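Local coordinates for putative nitrite reductase NADPH (Small subunit) oxidoreductase protein (Vibrio parahaemolyticus RIMD 2210633, PDB 3C0D) that probably serves as the small subunit (NirD type) of an NAD(P)H-dependent nitrite reductase in nitrate assimilation, using a Rieske-like fold, at residues 45-50 against 71-76; 53-58 against 67-72; 4-9 against 104-109; 10-15 against 98-103; 28-33 against 40-45. One frame throughout, in Å; residues are numbered along the deposited sequence.

Interaction 1: residues 45-50 against 71-76; sequences DWDPIG and SPLYKQ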
# COMPACT_ATOMS: atom_id res chain seq x y z
N ASP A 45 1.50 -1.14 6.71
CA ASP A 45 2.89 -0.75 6.77
C ASP A 45 3.68 -1.72 7.60
O ASP A 45 4.88 -1.87 7.38
CB ASP A 45 3.05 0.65 7.33
CG ASP A 45 4.47 1.18 7.18
OD1 ASP A 45 5.03 1.07 6.07
OD2 ASP A 45 5.01 1.72 8.16
N TRP A 46 3.03 -2.37 8.54
CA TRP A 46 3.71 -3.34 9.39
C TRP A 46 4.04 -4.63 8.59
O TRP A 46 3.17 -5.23 7.97
CB TRP A 46 2.83 -3.65 10.60
CG TRP A 46 3.33 -4.72 11.54
CD1 TRP A 46 3.02 -6.04 11.51
CD2 TRP A 46 4.20 -4.54 12.67
NE1 TRP A 46 3.62 -6.70 12.55
CE2 TRP A 46 4.36 -5.80 13.28
CE3 TRP A 46 4.86 -3.43 13.22
CZ2 TRP A 46 5.15 -5.99 14.42
CZ3 TRP A 46 5.64 -3.61 14.36
CH2 TRP A 46 5.78 -4.89 14.95
N ASP A 47 5.32 -5.01 8.60
CA ASP A 47 5.82 -6.20 7.92
C ASP A 47 5.57 -7.42 8.81
O ASP A 47 6.21 -7.58 9.85
CB ASP A 47 7.32 -6.07 7.67
CG ASP A 47 7.93 -7.32 7.09
OD1 ASP A 47 7.24 -8.37 7.05
OD2 ASP A 47 9.11 -7.27 6.67
N PRO A 48 4.65 -8.30 8.42
CA PRO A 48 4.32 -9.51 9.19
C PRO A 48 5.48 -10.46 9.40
O PRO A 48 5.47 -11.28 10.31
CB PRO A 48 3.20 -10.14 8.38
CG PRO A 48 3.61 -9.79 6.96
CD PRO A 48 4.03 -8.34 7.08
N ILE A 49 6.48 -10.36 8.54
CA ILE A 49 7.67 -11.20 8.63
C ILE A 49 8.80 -10.19 8.73
O ILE A 49 9.30 -9.70 7.70
CB ILE A 49 7.90 -12.00 7.32
CG1 ILE A 49 6.60 -12.63 6.83
CG2 ILE A 49 8.93 -13.09 7.57
CD1 ILE A 49 6.74 -13.26 5.47
N GLY A 50 9.22 -9.87 9.94
CA GLY A 50 10.29 -8.89 10.08
C GLY A 50 9.93 -8.08 11.29
O GLY A 50 10.80 -7.55 11.99
N SER A 71 9.88 -6.24 1.13
CA SER A 71 10.13 -5.77 2.48
C SER A 71 11.60 -5.40 2.54
O SER A 71 12.45 -6.12 2.01
CB SER A 71 9.81 -6.85 3.51
OG SER A 71 10.22 -6.41 4.80
N PRO A 72 11.93 -4.26 3.18
CA PRO A 72 13.32 -3.83 3.30
C PRO A 72 14.12 -4.63 4.34
O PRO A 72 15.29 -4.35 4.57
CB PRO A 72 13.20 -2.37 3.66
CG PRO A 72 11.94 -2.34 4.45
CD PRO A 72 11.01 -3.22 3.68
N LEU A 73 13.48 -5.63 4.95
CA LEU A 73 14.15 -6.46 5.95
C LEU A 73 14.57 -7.83 5.40
O LEU A 73 15.70 -8.00 4.95
CB LEU A 73 13.25 -6.63 7.18
CG LEU A 73 12.87 -5.35 7.96
CD1 LEU A 73 12.01 -5.72 9.16
CD2 LEU A 73 14.12 -4.62 8.42
N TYR A 74 13.66 -8.79 5.43
CA TYR A 74 13.96 -10.13 4.92
C TYR A 74 13.59 -10.32 3.44
O TYR A 74 13.36 -11.43 2.95
CB TYR A 74 13.27 -11.17 5.81
CG TYR A 74 13.79 -11.13 7.23
CD1 TYR A 74 15.09 -11.55 7.52
CD2 TYR A 74 13.00 -10.64 8.27
CE1 TYR A 74 15.60 -11.47 8.83
CE2 TYR A 74 13.49 -10.56 9.58
CZ TYR A 74 14.80 -10.98 9.86
OH TYR A 74 15.31 -10.89 11.14
N LYS A 75 13.53 -9.19 2.73
CA LYS A 75 13.25 -9.09 1.30
C LYS A 75 12.04 -9.79 0.67
O LYS A 75 11.98 -9.87 -0.56
CB LYS A 75 14.50 -9.51 0.51
CG LYS A 75 15.76 -8.74 0.84
CD LYS A 75 15.63 -7.26 0.52
CE LYS A 75 16.97 -6.53 0.72
NZ LYS A 75 17.50 -6.66 2.11
N GLN A 76 11.09 -10.30 1.45
CA GLN A 76 9.94 -10.95 0.82
C GLN A 76 9.15 -9.97 -0.06
O GLN A 76 9.11 -8.76 0.20
CB GLN A 76 9.01 -11.56 1.87
CG GLN A 76 9.55 -12.81 2.54
CD GLN A 76 10.25 -12.51 3.85
OE1 GLN A 76 9.67 -11.92 4.76
NE2 GLN A 76 11.51 -12.93 3.96

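Interaction 2: residues 53-58 against 67-72; sequences YVMSRG and MCVASP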
# COMPACT_ATOMS: atom_id res chain seq x y z
N TYR A 53 7.16 -1.55 11.42
CA TYR A 53 6.49 -0.71 10.45
C TYR A 53 7.61 -0.32 9.54
O TYR A 53 8.45 0.51 9.91
CB TYR A 53 5.92 0.56 11.07
CG TYR A 53 4.91 0.34 12.16
CD1 TYR A 53 3.65 -0.19 11.88
CD2 TYR A 53 5.22 0.65 13.47
CE1 TYR A 53 2.72 -0.40 12.90
CE2 TYR A 53 4.31 0.44 14.49
CZ TYR A 53 3.06 -0.08 14.21
OH TYR A 53 2.16 -0.21 15.23
N VAL A 54 7.64 -0.91 8.34
CA VAL A 54 8.71 -0.62 7.41
C VAL A 54 8.35 -0.80 5.93
O VAL A 54 9.18 -0.54 5.05
CB VAL A 54 9.94 -1.48 7.75
CG1 VAL A 54 9.72 -2.92 7.33
CG2 VAL A 54 11.17 -0.91 7.09
N MSE A 55 7.11 -1.20 5.64
CA MSE A 55 6.72 -1.42 4.26
C MSE A 55 6.79 -0.18 3.40
O MSE A 55 6.96 -0.28 2.18
CB MSE A 55 5.32 -2.02 4.18
CG MSE A 55 5.21 -3.44 4.77
SE MSE A 55 6.56 -4.77 4.18
CE MSE A 55 6.09 -4.88 2.29
N SER A 56 6.69 0.99 4.00
CA SER A 56 6.75 2.19 3.19
C SER A 56 8.15 2.35 2.61
O SER A 56 8.36 3.02 1.61
CB SER A 56 6.40 3.42 4.03
OG SER A 56 7.56 4.07 4.50
N ARG A 57 9.12 1.68 3.22
CA ARG A 57 10.50 1.78 2.77
C ARG A 57 10.92 0.69 1.80
O ARG A 57 12.07 0.65 1.38
CB ARG A 57 11.42 1.77 4.00
CG ARG A 57 11.21 2.92 5.02
CD ARG A 57 11.46 4.28 4.38
NE ARG A 57 12.69 4.26 3.60
CZ ARG A 57 12.92 5.05 2.55
NH1 ARG A 57 11.99 5.92 2.16
NH2 ARG A 57 14.07 4.95 1.89
N GLY A 58 10.01 -0.18 1.41
CA GLY A 58 10.37 -1.26 0.49
C GLY A 58 10.44 -0.87 -0.98
O GLY A 58 9.66 -0.04 -1.45
N MSE A 67 2.90 -5.53 -10.16
CA MSE A 67 3.98 -5.24 -9.23
C MSE A 67 3.72 -5.30 -7.75
O MSE A 67 2.62 -5.05 -7.27
CB MSE A 67 4.67 -3.93 -9.58
CG MSE A 67 3.80 -2.73 -9.73
SE MSE A 67 4.97 -1.48 -10.61
CE MSE A 67 4.29 -1.65 -12.41
N CYS A 68 4.80 -5.61 -7.05
CA CYS A 68 4.81 -5.77 -5.62
C CYS A 68 5.91 -4.96 -4.95
O CYS A 68 6.77 -4.37 -5.62
CB CYS A 68 5.01 -7.25 -5.30
SG CYS A 68 4.57 -8.34 -6.68
N VAL A 69 5.87 -4.94 -3.62
CA VAL A 69 6.87 -4.23 -2.82
C VAL A 69 7.67 -5.23 -1.98
O VAL A 69 7.10 -6.08 -1.27
CB VAL A 69 6.21 -3.19 -1.90
CG1 VAL A 69 5.11 -3.82 -1.09
CG2 VAL A 69 7.26 -2.59 -0.99
N ALA A 70 8.99 -5.13 -2.06
CA ALA A 70 9.89 -5.99 -1.31
C ALA A 70 10.15 -5.44 0.10
O ALA A 70 10.58 -4.29 0.26
CB ALA A 70 11.22 -6.13 -2.07
N SER A 71 9.88 -6.24 1.13
CA SER A 71 10.13 -5.77 2.48
C SER A 71 11.60 -5.40 2.54
O SER A 71 12.45 -6.12 2.01
CB SER A 71 9.81 -6.85 3.51
OG SER A 71 10.22 -6.41 4.80
N PRO A 72 11.93 -4.26 3.18
CA PRO A 72 13.32 -3.83 3.30
C PRO A 72 14.12 -4.63 4.34
O PRO A 72 15.29 -4.35 4.57
CB PRO A 72 13.20 -2.37 3.66
CG PRO A 72 11.94 -2.34 4.45
CD PRO A 72 11.01 -3.22 3.68

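Interaction 3: residues 4-9 against 104-109; sequences LTKVKL and QVCYLA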
# COMPACT_ATOMS: atom_id res chain seq x y z
N LEU A 4 -19.70 2.88 0.57
CA LEU A 4 -19.68 3.72 -0.67
C LEU A 4 -19.00 5.06 -0.41
O LEU A 4 -18.53 5.71 -1.35
CB LEU A 4 -21.11 3.98 -1.19
CG LEU A 4 -22.03 2.86 -1.70
CD1 LEU A 4 -23.35 3.48 -2.14
CD2 LEU A 4 -21.39 2.11 -2.86
N THR A 5 -18.96 5.48 0.85
CA THR A 5 -18.36 6.77 1.19
C THR A 5 -16.82 6.82 1.19
O THR A 5 -16.15 5.84 1.53
CB THR A 5 -18.86 7.27 2.56
OG1 THR A 5 -18.67 6.25 3.55
CG2 THR A 5 -20.34 7.64 2.48
N LYS A 6 -16.29 7.98 0.81
CA LYS A 6 -14.85 8.20 0.74
C LYS A 6 -14.39 9.28 1.71
O LYS A 6 -15.04 10.31 1.87
CB LYS A 6 -14.44 8.57 -0.69
CG LYS A 6 -15.13 9.80 -1.25
CD LYS A 6 -14.65 10.09 -2.66
CE LYS A 6 -14.93 8.92 -3.59
NZ LYS A 6 -14.50 9.23 -4.97
N VAL A 7 -13.25 9.05 2.35
CA VAL A 7 -12.70 9.99 3.32
C VAL A 7 -11.37 10.57 2.83
O VAL A 7 -10.44 9.83 2.54
CB VAL A 7 -12.43 9.28 4.68
CG1 VAL A 7 -12.21 10.31 5.79
CG2 VAL A 7 -13.59 8.35 5.02
N LYS A 8 -11.29 11.90 2.76
CA LYS A 8 -10.05 12.54 2.33
C LYS A 8 -8.89 11.96 3.12
O LYS A 8 -8.93 11.91 4.34
CB LYS A 8 -10.13 14.06 2.55
CG LYS A 8 -11.14 14.78 1.65
CD LYS A 8 -11.18 16.28 1.91
CE LYS A 8 -12.17 16.96 0.97
NZ LYS A 8 -12.37 18.40 1.27
N LEU A 9 -7.85 11.53 2.40
CA LEU A 9 -6.66 10.93 3.00
C LEU A 9 -5.44 11.85 2.84
O LEU A 9 -4.81 12.26 3.83
CB LEU A 9 -6.39 9.59 2.31
CG LEU A 9 -5.60 8.54 3.06
CD1 LEU A 9 -6.19 8.33 4.44
CD2 LEU A 9 -5.64 7.24 2.27
N GLN A 104 -7.16 14.47 -5.14
CA GLN A 104 -7.57 14.08 -3.81
C GLN A 104 -7.53 12.58 -3.69
O GLN A 104 -8.21 11.86 -4.44
CB GLN A 104 -9.00 14.58 -3.54
CG GLN A 104 -9.50 14.29 -2.15
CD GLN A 104 -8.59 14.85 -1.09
OE1 GLN A 104 -8.29 16.04 -1.09
NE2 GLN A 104 -8.13 13.99 -0.19
N VAL A 105 -6.73 12.09 -2.76
CA VAL A 105 -6.65 10.66 -2.55
C VAL A 105 -7.55 10.35 -1.37
O VAL A 105 -7.45 10.97 -0.32
CB VAL A 105 -5.22 10.23 -2.25
CG1 VAL A 105 -5.18 8.74 -2.00
CG2 VAL A 105 -4.32 10.60 -3.40
N CYS A 106 -8.46 9.40 -1.56
CA CYS A 106 -9.38 9.03 -0.51
C CYS A 106 -9.35 7.53 -0.27
O CYS A 106 -8.84 6.77 -1.09
CB CYS A 106 -10.82 9.42 -0.89
SG CYS A 106 -11.17 11.17 -1.03
N TYR A 107 -9.90 7.10 0.85
CA TYR A 107 -10.00 5.69 1.12
C TYR A 107 -11.51 5.44 1.24
O TYR A 107 -12.25 6.31 1.67
CB TYR A 107 -9.25 5.32 2.40
CG TYR A 107 -9.85 5.78 3.70
CD1 TYR A 107 -10.82 5.03 4.35
CD2 TYR A 107 -9.37 6.92 4.33
CE1 TYR A 107 -11.30 5.40 5.62
CE2 TYR A 107 -9.84 7.30 5.60
CZ TYR A 107 -10.80 6.54 6.24
OH TYR A 107 -11.22 6.89 7.51
N LEU A 108 -11.96 4.27 0.82
CA LEU A 108 -13.38 3.97 0.86
C LEU A 108 -13.76 3.26 2.16
O LEU A 108 -13.19 2.22 2.50
CB LEU A 108 -13.75 3.11 -0.36
CG LEU A 108 -13.29 3.73 -1.69
CD1 LEU A 108 -13.51 2.75 -2.84
CD2 LEU A 108 -14.04 5.02 -1.94
N ALA A 109 -14.73 3.83 2.88
CA ALA A 109 -15.19 3.26 4.15
C ALA A 109 -16.58 2.62 4.03
O ALA A 109 -17.02 2.27 2.94
CB ALA A 109 -15.21 4.34 5.24

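Interaction 4: residues 10-15 against 98-103; sequences CQLDDL and VTVDDN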
# COMPACT_ATOMS: atom_id res chain seq x y z
N CYS A 10 -5.10 12.16 1.59
CA CYS A 10 -3.99 13.07 1.28
C CYS A 10 -4.07 13.56 -0.16
O CYS A 10 -4.92 13.13 -0.94
CB CYS A 10 -2.64 12.40 1.50
SG CYS A 10 -2.13 11.23 0.22
N GLN A 11 -3.18 14.49 -0.50
CA GLN A 11 -3.10 15.07 -1.84
C GLN A 11 -2.17 14.20 -2.67
O GLN A 11 -1.14 13.76 -2.17
CB GLN A 11 -2.49 16.47 -1.78
CG GLN A 11 -3.41 17.53 -1.23
CD GLN A 11 -4.64 17.70 -2.08
OE1 GLN A 11 -5.67 17.08 -1.83
NE2 GLN A 11 -4.53 18.54 -3.10
N LEU A 12 -2.52 13.95 -3.93
CA LEU A 12 -1.66 13.12 -4.77
C LEU A 12 -0.20 13.58 -4.79
O LEU A 12 0.71 12.75 -4.77
CB LEU A 12 -2.18 13.05 -6.20
CG LEU A 12 -1.31 12.09 -7.02
CD1 LEU A 12 -1.96 10.70 -7.04
CD2 LEU A 12 -1.12 12.63 -8.42
N ASP A 13 0.06 14.89 -4.83
CA ASP A 13 1.45 15.33 -4.86
C ASP A 13 2.16 15.25 -3.51
O ASP A 13 3.24 15.82 -3.33
CB ASP A 13 1.59 16.72 -5.49
CG ASP A 13 0.60 17.72 -4.97
OD1 ASP A 13 -0.59 17.36 -4.82
OD2 ASP A 13 1.01 18.87 -4.73
N ASP A 14 1.55 14.52 -2.57
CA ASP A 14 2.15 14.27 -1.27
C ASP A 14 2.84 12.91 -1.47
O ASP A 14 3.69 12.48 -0.67
CB ASP A 14 1.08 14.13 -0.18
CG ASP A 14 0.69 15.46 0.44
OD1 ASP A 14 1.59 16.30 0.69
OD2 ASP A 14 -0.51 15.65 0.71
N LEU A 15 2.46 12.25 -2.56
CA LEU A 15 2.98 10.94 -2.92
C LEU A 15 3.98 10.95 -4.08
O LEU A 15 3.63 11.34 -5.20
CB LEU A 15 1.84 10.00 -3.31
CG LEU A 15 0.67 9.72 -2.36
CD1 LEU A 15 -0.25 8.72 -3.04
CD2 LEU A 15 1.18 9.18 -1.04
N VAL A 98 -8.70 2.36 -2.40
CA VAL A 98 -8.36 3.77 -2.55
C VAL A 98 -8.65 4.37 -3.93
O VAL A 98 -8.48 3.71 -4.96
CB VAL A 98 -6.86 3.98 -2.22
CG1 VAL A 98 -6.49 5.45 -2.34
CG2 VAL A 98 -6.57 3.49 -0.83
N THR A 99 -9.10 5.62 -3.95
CA THR A 99 -9.39 6.32 -5.20
C THR A 99 -8.82 7.73 -5.19
O THR A 99 -8.55 8.30 -4.13
CB THR A 99 -10.91 6.42 -5.46
OG1 THR A 99 -11.55 7.06 -4.34
CG2 THR A 99 -11.50 5.05 -5.68
N VAL A 100 -8.64 8.29 -6.39
CA VAL A 100 -8.09 9.63 -6.55
C VAL A 100 -8.98 10.42 -7.52
O VAL A 100 -8.95 10.17 -8.72
CB VAL A 100 -6.66 9.58 -7.12
CG1 VAL A 100 -6.03 10.96 -7.06
CG2 VAL A 100 -5.85 8.56 -6.35
N ASP A 101 -9.75 11.35 -6.99
CA ASP A 101 -10.63 12.15 -7.83
C ASP A 101 -9.87 13.25 -8.56
O ASP A 101 -9.37 13.01 -9.66
CB ASP A 101 -11.77 12.71 -6.99
CG ASP A 101 -12.62 11.60 -6.39
OD1 ASP A 101 -13.08 10.73 -7.17
OD2 ASP A 101 -12.80 11.59 -5.14
N ASP A 102 -9.77 14.45 -8.00
CA ASP A 102 -9.00 15.48 -8.70
C ASP A 102 -7.56 15.12 -8.41
O ASP A 102 -6.91 14.43 -9.20
CB ASP A 102 -9.35 16.86 -8.17
CG ASP A 102 -10.19 17.67 -9.16
OD1 ASP A 102 -10.88 17.07 -10.02
OD2 ASP A 102 -10.16 18.92 -9.06
N ASN A 103 -7.05 15.59 -7.29
CA ASN A 103 -5.71 15.23 -6.87
C ASN A 103 -5.92 14.85 -5.42
O ASN A 103 -5.01 14.89 -4.59
CB ASN A 103 -4.74 16.40 -7.00
CG ASN A 103 -4.09 16.46 -8.37
OD1 ASN A 103 -3.59 15.46 -8.88
ND2 ASN A 103 -4.10 17.64 -8.98

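Interaction 5: residues 28-33 against 40-45; sequences ERVALF and VYAVQD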
# COMPACT_ATOMS: atom_id res chain seq x y z
N GLU A 28 -4.91 2.24 12.03
CA GLU A 28 -3.97 1.26 11.51
C GLU A 28 -2.89 1.89 10.64
O GLU A 28 -3.14 2.83 9.91
CB GLU A 28 -4.73 0.20 10.72
CG GLU A 28 -5.73 -0.59 11.56
CD GLU A 28 -6.40 -1.72 10.78
OE1 GLU A 28 -5.67 -2.54 10.17
OE2 GLU A 28 -7.65 -1.78 10.80
N ARG A 29 -1.68 1.35 10.73
CA ARG A 29 -0.55 1.85 9.95
C ARG A 29 -0.70 1.45 8.51
O ARG A 29 -0.69 0.26 8.21
CB ARG A 29 0.76 1.24 10.43
CG ARG A 29 1.93 2.17 10.26
CD ARG A 29 2.10 2.90 11.55
NE ARG A 29 0.98 2.58 12.41
CZ ARG A 29 0.98 2.82 13.70
NH1 ARG A 29 2.05 3.38 14.25
NH2 ARG A 29 -0.08 2.51 14.43
N VAL A 30 -0.78 2.42 7.61
CA VAL A 30 -0.94 2.13 6.19
C VAL A 30 0.18 2.72 5.33
O VAL A 30 0.72 3.79 5.62
CB VAL A 30 -2.30 2.67 5.68
CG1 VAL A 30 -2.51 2.27 4.24
CG2 VAL A 30 -3.41 2.16 6.56
N ALA A 31 0.52 2.01 4.26
CA ALA A 31 1.56 2.45 3.34
C ALA A 31 0.91 2.76 2.00
O ALA A 31 0.28 1.89 1.42
CB ALA A 31 2.63 1.37 3.19
N LEU A 32 1.05 3.99 1.52
CA LEU A 32 0.47 4.36 0.23
C LEU A 32 1.54 4.29 -0.85
O LEU A 32 2.67 4.72 -0.65
CB LEU A 32 -0.10 5.78 0.27
CG LEU A 32 -1.25 6.00 1.25
CD1 LEU A 32 -1.98 7.27 0.87
CD2 LEU A 32 -2.21 4.81 1.21
N PHE A 33 1.16 3.74 -2.00
CA PHE A 33 2.09 3.60 -3.11
C PHE A 33 1.43 4.09 -4.38
O PHE A 33 0.52 3.45 -4.91
CB PHE A 33 2.49 2.13 -3.28
CG PHE A 33 3.50 1.65 -2.29
CD1 PHE A 33 4.85 1.99 -2.43
CD2 PHE A 33 3.13 0.79 -1.25
CE1 PHE A 33 5.83 1.47 -1.54
CE2 PHE A 33 4.09 0.26 -0.36
CZ PHE A 33 5.44 0.60 -0.51
N VAL A 40 -3.39 4.55 -7.04
CA VAL A 40 -2.77 4.46 -5.72
C VAL A 40 -3.18 3.19 -4.94
O VAL A 40 -4.36 2.87 -4.81
CB VAL A 40 -3.11 5.71 -4.88
CG1 VAL A 40 -2.33 5.72 -3.60
CG2 VAL A 40 -2.79 6.96 -5.68
N TYR A 41 -2.18 2.46 -4.44
CA TYR A 41 -2.42 1.25 -3.66
C TYR A 41 -2.02 1.41 -2.18
O TYR A 41 -0.99 2.00 -1.87
CB TYR A 41 -1.68 0.07 -4.27
CG TYR A 41 -2.16 -0.28 -5.65
CD1 TYR A 41 -1.76 0.47 -6.75
CD2 TYR A 41 -3.06 -1.32 -5.86
CE1 TYR A 41 -2.24 0.18 -8.04
CE2 TYR A 41 -3.55 -1.63 -7.13
CZ TYR A 41 -3.14 -0.87 -8.23
OH TYR A 41 -3.65 -1.14 -9.50
N ALA A 42 -2.84 0.88 -1.28
CA ALA A 42 -2.59 0.97 0.15
C ALA A 42 -2.41 -0.42 0.72
O ALA A 42 -3.18 -1.32 0.40
CB ALA A 42 -3.77 1.64 0.83
N VAL A 43 -1.41 -0.60 1.58
CA VAL A 43 -1.17 -1.90 2.21
C VAL A 43 -0.72 -1.64 3.65
O VAL A 43 -0.25 -0.54 3.94
CB VAL A 43 -0.06 -2.70 1.50
CG1 VAL A 43 -0.51 -3.11 0.10
CG2 VAL A 43 1.21 -1.86 1.41
N GLN A 44 -0.86 -2.60 4.55
CA GLN A 44 -0.42 -2.39 5.92
C GLN A 44 1.08 -2.11 5.90
O GLN A 44 1.83 -2.77 5.18
CB GLN A 44 -0.67 -3.62 6.78
CG GLN A 44 0.29 -4.75 6.53
CD GLN A 44 -0.08 -5.96 7.34
OE1 GLN A 44 -1.20 -6.48 7.22
NE2 GLN A 44 0.84 -6.42 8.19
N ASP A 45 1.50 -1.14 6.71
CA ASP A 45 2.89 -0.75 6.77
C ASP A 45 3.68 -1.72 7.60
O ASP A 45 4.88 -1.87 7.38
CB ASP A 45 3.05 0.65 7.33
CG ASP A 45 4.47 1.18 7.18
OD1 ASP A 45 5.03 1.07 6.07
OD2 ASP A 45 5.01 1.72 8.16

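Interaction 1: residues 45-50 against 71-76
Two loops that probably correspond to the cluster-binding loops of Rieske proteins face each other here, and Asp47 and Ser71 bridge them. Ser71 OG donates to Asp47 OD2, modelled very short at 2.3 Å, so its length is doubtful. The carboxylate gets there because CG of Asp47 stands opposite the backbone N (chi1 175°), which swings OD2 across to the serine. The other carboxylate oxygen turns back on its own loop: Ile49 N donates to Asp47 OD1 at 2.6 Å, approaching from above the carboxylate plane by 38°, and this closes an Asx turn. Classical Rieske loops supply two cysteines and two histidines to a [2Fe-2S] cluster. Neither of these segments contains a cysteine or a histidine, so the usual ligand set is absent from them. Beyond the polar bridge, the loops meet through small surfaces. Gly50 CA sits at the edge of the Tyr74 ring, in its plane, 3.6 Å from CE2. Leu73 directs CD1 to Gly50 O at 3.6 Å. Gln76, bent at chi2, crosses Ile49 obliquely and brings OE1 against the branch point, 3.1 Å from Ile49 CB, with CG2 and CD1 also close.

Interaction 2: residues 53-58 against 67-72
Val69 meets both Met55 (a selenomethionine) and Gly58 with separate branches, where the loop leading into strand 59-62 lies against strand 67-70, the middle strand of the three-stranded antiparallel sheet. Its CG1, held between the backbone N and the carbonyl carbon (chi1 52°), reaches Met55 CE at 3.7 Å, the two side chains crossing at a slant; its CG2 lies 3.5 Å from Gly58 O. Next, the carbonyl of Ala70 points at Gly58, whose CA is 3.0 Å from Ala70 O, so the backbones come close where residue 58 has no side chain. Ser71 offers its CB to the selenium of Met55 at 3.9 Å, while its OG is engaged by Asp47. Met55 spans both residues because its chain bends at chi2 and chi3. Pro72 closes the row: its CG lies 3.7 Å from Val54 CG1, and its CD 3.8 Å from Gly58 CA. Within the loop, Arg57 N bonds to Val54 O and Gly58 N to Met55 O, whereas Met55 N and Ser56 N bond to Asp45. With no hydrogen bond shared by the two segments, their fit rests on van der Waals contact, mostly of apolar side chains, plus close approaches of carbon to carbonyl oxygen at Gly58.

Interaction 3: residues 4-9 against 104-109
Val7 and Tyr107 run side by side, pointing the same way, from a hydrogen-bonded antiparallel pair. Tyr107 CG sits between the backbone N and the carbonyl carbon (chi1 71°), which leans the ring over its cross-strand neighbour: Val7 CB stands over one face, 3.8 Å from the ring centroid and displaced toward the rim, a CH-pi contact. Leu9 approaches the same ring at about a right angle, its CD1 3.5 Å from Tyr107 CD2. Ile25 of strand 21-25 touches both Leu9 and Tyr107, so this group joins a larger apolar patch.

Lys6 and Leu108 project to the other side of the sheet. Lys6 CB packs 3.8 Å from Leu108 CD2 and also touches Cys106 CB, before the chain bends at chi3 and carries NZ to a salt bridge with Asp101. Lys8 is extended instead, and the Gln104 side chain crosses it at about a right angle, NE2 being 3.4 Å from Lys8 CB.

Strand 6-11, near the N-terminus, thus pairs with strand 104-108, near the C-terminus, in the larger antiparallel sheet of the Rieske-like domain; their short axes are 135° apart. Ala109 N donates to Thr5 O at 2.8 Å, Val7 and Tyr107 exchange a pair, and Leu9 N donates to Val105 O at 2.8 Å. The last carbonyl also accepts Gln104 NE2 (3.1 Å), which comes from above its plane. Chemically, main-chain bonds fix the alignment, the Val7 CH-pi contact and the Leu9 methyl occupy one side, and the lysines lend only aliphatic carbons, their ammonium ends leading away.

Interaction 4: residues 10-15 against 98-103
Gln11 and Leu12 both meet the carbonyl oxygen of Asn103, just as strand 6-11 gives way to a 3-10 turn. Cys10, the residue before them, still belongs to the sheet through backbone pairing with Val105. At Gln11 the contact with Asn103 is a CA-H...O approach, Gln11 CA lying 3.4 Å from Asn103 O. The stronger hold comes one residue later: Leu12 N donates to Asn103 O at 2.7 Å with a nearly straight N-H...O angle of 166°, although the donor is tilted out of the carbonyl plane.

Leu12 also carries the side-chain contact. Its chi1 of -176° sets CG trans to the backbone N, and from that position CD1 reaches Val100 CG1 at 4.1 Å, the two side chains crossing at about a right angle, while CD2 lies 3.8 Å from Asn103 OD1. Both Leu12 and Val100 also touch Val40 of strand 39-47.

Asp14 then turns back to the strand end. Its OD2 accepts from Gln11 N at 3.2 Å, and its own N donates to Gln11 O at 2.8 Å, so a side-chain bond and a main-chain bond together tie the turn to residue 11. Leu15 N closes on Leu12 O, and the Leu15 side chain turns into the core against Leu32 and Tyr34. The contact thus sets the tip of the antiparallel beta-hairpin formed by strands 95-100 and 104-108 against the end of the N-terminal strand, within the Rieske-like beta domain.

Interaction 5: residues 28-33 against 40-45
Strands 28-33 and 40-44 run antiparallel with their short axes 147° apart and 4.5 Å at closest, and five backbone bonds link Arg29, Ala31 and Phe33 to Asp45, Val43 and Tyr41. The exchange between Ala31 and Val43 includes Ala31 N to Val43 O at 2.7 Å; the bond at the open end of the hairpin, Asp45 N to Arg29 O at 3.0 Å, is straight at hydrogen (171°), yet its donor stands 50° above the carbonyl plane, near the break in strand 39-47.

On one face, Ala42 CB receives Leu32 CD2 at 3.6 Å and Val30 CG1 at 3.7 Å, a junction further covered by Val98 of strand 95-100. Together the two strands form a beta-hairpin near the centre of the chain, with strand 21-25 beside its first arm and strand 95-100 beside its second, as expected of a curled Rieske-like sheet. On the opposite face Phe33 crosses Val43 at roughly a right angle and presents its ring edge, with CE2 4.0 Å from Val43 CG2; Ala31 CB packs against that same methyl.

At the open end, Arg29 and Asp45 meet at a slant through carbon: Arg29 CG lies 3.5 Å from Asp45 CB. Their charged ends do not pair, since Arg29 NE and Asp45 OD2 stay 5.9 Å apart. The guanidinium instead makes a cation-pi contact with Tyr53, and Asp45 OD1 accepts from Ser56 N.

Interactions 3 and 4, centres 10 Å apart, share strand 6-11 and join it to consecutive strands 95-100 and 104-108. Interaction 5, near the chain's centre, touches both through Leu32, Val40 and Ala42. Along the sequence it precedes interactions 1 and 2, and all three fall between the terminal partners. Interactions 1 and 2 have centres about 7 Å apart, share Ser71 and Pro72, and lie on and beside the three-stranded sheet. Asp45, common to interactions 1 and 5, links that region to the seven-stranded sheet. The large sheet thus brings the two chain ends together, while the loops probably matching Rieske cluster-binding loops sit far off, the centres of interactions 1 and 3 being about 27 Å apart.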